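Long-range contacts in HP0958 (PDB 3NA7), which is thought to act in flagellar biogenesis, probably as an export chaperone and post-transcriptional regulator: residues P25-K30 and K153-T158; T191-I196 and G229-A234. All blocks are in the same frame, centred on the assembly; numbering follows the deposited sequence.

Overall arrangement
Contact 1 ties together the two long helices of the kinked antiparallel coiled-coil hairpin, while contact 2 joins two parallel strands at the zinc-ribbon end of the molecule. Their centres lie 28 Å apart and their nearest atoms about 14 Å apart, so they do not touch. Along the chain they come in series: the pairing of 25-30 with 153-158 is complete before 191-196 meets 229-234. The bound zinc ion, held by Cys-201, Cys-204, Cys-225 and Cys-228, belongs to the neighbourhood of contact 2, where the side chain of Arg-230 comes within about 5 Å of it. Helix 4-22, which precedes the first hairpin helix, packs against contact 2 through Leu-10 and Ile-11.

Contact 1: P25-K30 and K153-T158; sequences PLIREK and KNIKET
Ile-155 meets Leu-26, Ile-27 and Lys-30 in an apolar contact between the two arms of the antiparallel coiled-coil hairpin, close to the start of helix 24-85. The local helix axes run at 175° to each other and approach to 10.4 Å, and no hydrogen bond crosses between them. Ile-155 carries most of the contact, with both of its branches. Its longer arm, with CG1 set beside the backbone N (chi1 -67°) and then extended, carries CD1 over to the Leu-26 side, where it lies 3.8 Å from Leu-26 CD2. The CG of Lys-30 closes on the same methyl, 3.9 Å from Ile-155 CD1; a bend at chi2 lays the aliphatic part of the lysine against it. The other branch serves Ile-27: the two isoleucines pass one another pointing opposite ways, with Ile-155 CG2 3.8 Å from Ile-27 CG1. Beyond them the end of Ile-27 reaches the methylenes of Lys-156 at the edge of the contact, its CD1 4.2 Å from Lys-156 CE. Both isoleucines are buried, whereas the lysines cover the margins with their methylenes. Lys-30 NZ also makes a long, weak ion pair with Glu-151. Ile-27 continues the seam along helix 91-171, touching Val-152 and Gln-159 one turn to either side of Ile-155.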
# COMPACT_ATOMS: atom_id res chain seq x y z
N PRO A 25 -3.46 -11.35 12.09
CA PRO A 25 -4.50 -10.38 11.72
C PRO A 25 -4.92 -9.49 12.91
O PRO A 25 -5.30 -8.34 12.70
CB PRO A 25 -5.68 -11.24 11.25
CG PRO A 25 -5.13 -12.58 10.97
CD PRO A 25 -3.71 -12.68 11.49
N LEU A 26 -4.87 -10.04 14.13
CA LEU A 26 -5.30 -9.28 15.32
C LEU A 26 -4.37 -8.10 15.56
O LEU A 26 -4.84 -6.98 15.85
CB LEU A 26 -5.38 -10.17 16.57
CG LEU A 26 -6.07 -9.54 17.81
CD1 LEU A 26 -7.49 -9.05 17.53
CD2 LEU A 26 -6.06 -10.48 19.03
N ILE A 27 -3.06 -8.34 15.44
CA ILE A 27 -2.09 -7.26 15.61
C ILE A 27 -2.33 -6.18 14.56
O ILE A 27 -2.39 -4.98 14.88
CB ILE A 27 -0.65 -7.74 15.49
CG1 ILE A 27 -0.35 -8.76 16.59
CG2 ILE A 27 0.29 -6.53 15.52
CD1 ILE A 27 1.11 -9.23 16.64
N ARG A 28 -2.48 -6.63 13.31
CA ARG A 28 -2.80 -5.74 12.21
C ARG A 28 -4.08 -4.92 12.49
O ARG A 28 -4.07 -3.70 12.30
CB ARG A 28 -2.91 -6.54 10.90
CG ARG A 28 -3.12 -5.68 9.65
CD ARG A 28 -4.51 -5.88 9.04
NE ARG A 28 -4.78 -7.30 8.75
CZ ARG A 28 -5.94 -7.78 8.31
NH1 ARG A 28 -6.97 -6.96 8.07
NH2 ARG A 28 -6.07 -9.09 8.10
N GLU A 29 -5.15 -5.57 12.98
CA GLU A 29 -6.40 -4.86 13.28
C GLU A 29 -6.17 -3.80 14.34
O GLU A 29 -6.65 -2.69 14.20
CB GLU A 29 -7.55 -5.80 13.73
CG GLU A 29 -8.32 -6.58 12.65
CD GLU A 29 -8.75 -5.74 11.44
OE1 GLU A 29 -9.36 -4.66 11.59
OE2 GLU A 29 -8.48 -6.19 10.31
N LYS A 30 -5.43 -4.14 15.39
CA LYS A 30 -5.11 -3.22 16.47
C LYS A 30 -4.38 -1.96 15.98
O LYS A 30 -4.65 -0.88 16.47
CB LYS A 30 -4.26 -3.91 17.53
CG LYS A 30 -4.95 -5.06 18.27
CD LYS A 30 -5.97 -4.57 19.24
CE LYS A 30 -6.46 -5.69 20.15
NZ LYS A 30 -7.62 -5.13 20.89
N LYS A 153 2.01 -5.67 22.40
CA LYS A 153 2.90 -6.39 23.31
C LYS A 153 2.19 -7.55 24.06
O LYS A 153 2.71 -8.66 24.12
CB LYS A 153 3.57 -5.42 24.28
CG LYS A 153 4.69 -6.05 25.14
CD LYS A 153 5.32 -5.02 26.06
CE LYS A 153 4.34 -4.50 27.12
NZ LYS A 153 4.21 -5.47 28.25
N ASN A 154 1.01 -7.28 24.62
CA ASN A 154 0.19 -8.33 25.26
C ASN A 154 -0.15 -9.48 24.33
O ASN A 154 -0.22 -10.63 24.77
CB ASN A 154 -1.11 -7.75 25.80
CG ASN A 154 -0.91 -6.88 27.01
OD1 ASN A 154 -0.06 -7.15 27.85
ND2 ASN A 154 -1.70 -5.81 27.11
N ILE A 155 -0.38 -9.18 23.06
CA ILE A 155 -0.66 -10.20 22.06
C ILE A 155 0.60 -11.04 21.75
O ILE A 155 0.51 -12.27 21.63
CB ILE A 155 -1.28 -9.60 20.77
CG1 ILE A 155 -2.68 -9.03 21.05
CG2 ILE A 155 -1.43 -10.68 19.70
CD1 ILE A 155 -3.19 -8.11 19.94
N LYS A 156 1.76 -10.39 21.65
CA LYS A 156 3.03 -11.11 21.47
C LYS A 156 3.28 -12.11 22.61
O LYS A 156 3.60 -13.27 22.37
CB LYS A 156 4.19 -10.13 21.38
CG LYS A 156 4.06 -9.11 20.26
CD LYS A 156 4.74 -9.52 18.99
CE LYS A 156 4.93 -8.28 18.11
NZ LYS A 156 5.31 -8.63 16.72
N GLU A 157 3.10 -11.65 23.85
CA GLU A 157 3.26 -12.51 25.02
C GLU A 157 2.31 -13.70 24.97
O GLU A 157 2.71 -14.82 25.30
CB GLU A 157 3.14 -11.70 26.30
CG GLU A 157 4.17 -10.56 26.34
CD GLU A 157 3.97 -9.55 27.49
OE1 GLU A 157 4.91 -8.76 27.74
OE2 GLU A 157 2.90 -9.56 28.14
N THR A 158 1.08 -13.49 24.49
CA THR A 158 0.19 -14.63 24.27
C THR A 158 0.76 -15.65 23.24
O THR A 158 0.66 -16.86 23.44
CB THR A 158 -1.27 -14.22 23.94
OG1 THR A 158 -1.78 -13.36 24.96
CG2 THR A 158 -2.18 -15.44 23.91

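Contact 2: T191-I196 and G229-A234; sequences TSIVTI and GRILYA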
# COMPACT_ATOMS: atom_id res chain seq x y z
N THR A 191 -3.40 -25.66 6.68
CA THR A 191 -4.29 -26.62 6.03
C THR A 191 -3.60 -27.99 6.01
O THR A 191 -3.89 -28.81 5.14
CB THR A 191 -4.68 -26.20 4.59
OG1 THR A 191 -3.61 -26.51 3.69
CG2 THR A 191 -5.01 -24.70 4.51
N SER A 192 -2.67 -28.19 6.94
CA SER A 192 -1.87 -29.43 7.02
C SER A 192 -2.70 -30.64 7.43
O SER A 192 -2.51 -31.73 6.89
CB SER A 192 -0.69 -29.26 7.99
OG SER A 192 0.32 -28.45 7.41
N ILE A 193 -3.61 -30.44 8.38
CA ILE A 193 -4.52 -31.49 8.81
C ILE A 193 -5.95 -31.10 8.51
O ILE A 193 -6.44 -30.09 8.99
CB ILE A 193 -4.40 -31.76 10.32
CG1 ILE A 193 -2.96 -32.06 10.70
CG2 ILE A 193 -5.35 -32.89 10.76
CD1 ILE A 193 -2.73 -32.01 12.21
N VAL A 194 -6.63 -31.92 7.72
CA VAL A 194 -8.00 -31.61 7.29
C VAL A 194 -8.99 -32.74 7.53
O VAL A 194 -8.62 -33.91 7.52
CB VAL A 194 -8.03 -31.15 5.84
CG1 VAL A 194 -7.44 -29.72 5.73
CG2 VAL A 194 -7.28 -32.15 4.92
N THR A 195 -10.26 -32.39 7.76
CA THR A 195 -11.33 -33.37 7.89
C THR A 195 -11.87 -33.74 6.51
O THR A 195 -11.74 -32.97 5.57
CB THR A 195 -12.47 -32.83 8.75
OG1 THR A 195 -13.21 -31.85 8.01
CG2 THR A 195 -11.93 -32.17 10.03
N ILE A 196 -12.47 -34.92 6.37
CA ILE A 196 -13.16 -35.26 5.12
C ILE A 196 -14.54 -34.61 5.13
O ILE A 196 -15.29 -34.77 6.09
CB ILE A 196 -13.33 -36.78 4.92
CG1 ILE A 196 -11.97 -37.47 4.78
CG2 ILE A 196 -14.20 -37.07 3.68
CD1 ILE A 196 -12.05 -38.99 4.63
N GLY A 229 -1.34 -34.72 -0.35
CA GLY A 229 -0.36 -35.12 0.66
C GLY A 229 -0.75 -34.76 2.08
O GLY A 229 -0.08 -35.16 3.03
N ARG A 230 -1.83 -34.00 2.23
CA ARG A 230 -2.32 -33.60 3.54
C ARG A 230 -2.72 -34.80 4.42
O ARG A 230 -3.05 -35.87 3.92
CB ARG A 230 -3.51 -32.65 3.36
CG ARG A 230 -3.14 -31.30 2.75
CD ARG A 230 -4.36 -30.43 2.54
NE ARG A 230 -3.99 -29.05 2.23
CZ ARG A 230 -3.89 -28.56 1.00
NH1 ARG A 230 -4.14 -29.33 -0.06
NH2 ARG A 230 -3.55 -27.30 0.82
N ILE A 231 -2.69 -34.59 5.74
CA ILE A 231 -3.24 -35.54 6.69
C ILE A 231 -4.78 -35.41 6.74
O ILE A 231 -5.30 -34.29 6.81
CB ILE A 231 -2.67 -35.34 8.10
CG1 ILE A 231 -1.16 -35.59 8.11
CG2 ILE A 231 -3.37 -36.25 9.12
CD1 ILE A 231 -0.47 -34.95 9.30
N LEU A 232 -5.47 -36.55 6.69
CA LEU A 232 -6.94 -36.64 6.68
C LEU A 232 -7.50 -37.39 7.89
O LEU A 232 -6.96 -38.41 8.31
CB LEU A 232 -7.41 -37.37 5.43
CG LEU A 232 -7.70 -36.60 4.15
CD1 LEU A 232 -8.04 -37.61 3.06
CD2 LEU A 232 -8.83 -35.62 4.36
N TYR A 233 -8.60 -36.89 8.44
CA TYR A 233 -9.33 -37.64 9.45
C TYR A 233 -10.83 -37.41 9.42
O TYR A 233 -11.29 -36.33 9.07
CB TYR A 233 -8.77 -37.38 10.86
CG TYR A 233 -9.12 -36.05 11.47
CD1 TYR A 233 -10.05 -35.95 12.51
CD2 TYR A 233 -8.50 -34.88 11.04
CE1 TYR A 233 -10.36 -34.72 13.09
CE2 TYR A 233 -8.80 -33.64 11.61
CZ TYR A 233 -9.73 -33.56 12.63
OH TYR A 233 -10.01 -32.33 13.17
N ALA A 234 -11.59 -38.44 9.79
CA ALA A 234 -13.03 -38.32 9.99
C ALA A 234 -13.28 -37.75 11.37
O ALA A 234 -12.80 -38.29 12.36
CB ALA A 234 -13.69 -39.66 9.86
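Strands 193-195 and 231-233 pair in parallel in the zinc-ribbon part of the protein, 231-233 being the middle strand of a small mixed sheet whose other neighbour is the antiparallel strand 223-224. Ile-193 faces Ile-231, Val-194 faces Leu-232 and Thr-195 faces Tyr-233, and the backbones are joined in the staggered parallel pattern. The straightest link is Val-194 N to Ile-231 O, 2.9 Å with 176° at the hydrogen. At the far end the ladder slackens: Ile-196 N reaches Tyr-233 O at 3.3 Å, standing above the carbonyl plane.

The better covered face is that of Ile-193 and Ile-231, both buried, their side chains running alongside in the same direction. There Ile-193 CG2 approaches Tyr-233 CE2 to 3.6 Å, the isoleucine lying roughly perpendicular to the tyrosine side chain, while helix 4-22 covers them with Leu-10 and Ser-14 on Ile-193 and with Leu-7 and Ile-11 on Tyr-233. With chi1 at 75° the Tyr-233 ring leans toward the neighbouring strand, where Thr-195 CG2 meets it obliquely. Tyr-233 and Thr-195 remain partly exposed. On the other face Val-194 CG2 lies 3.8 Å from Leu-232 CD2. Ile-196, just past the strand, brings its CG1 to 3.7 Å from Leu-232 CD2. Leu-232 is buried and backed by Leu-208, but Val-194 and Ile-196 keep some exposure.

Beyond the first strand pair runs the extended chain of Arg-230, which touches the zinc-site residues and Trp-187. Its NE bonds weakly to Thr-191 O, and NE and NH2 both hydrogen-bond to Thr-191 OG1, at 3.0 Å each; that oxygen, also hydrogen-bonded to Ala-188 O, sits only 7° out of the guanidinium plane.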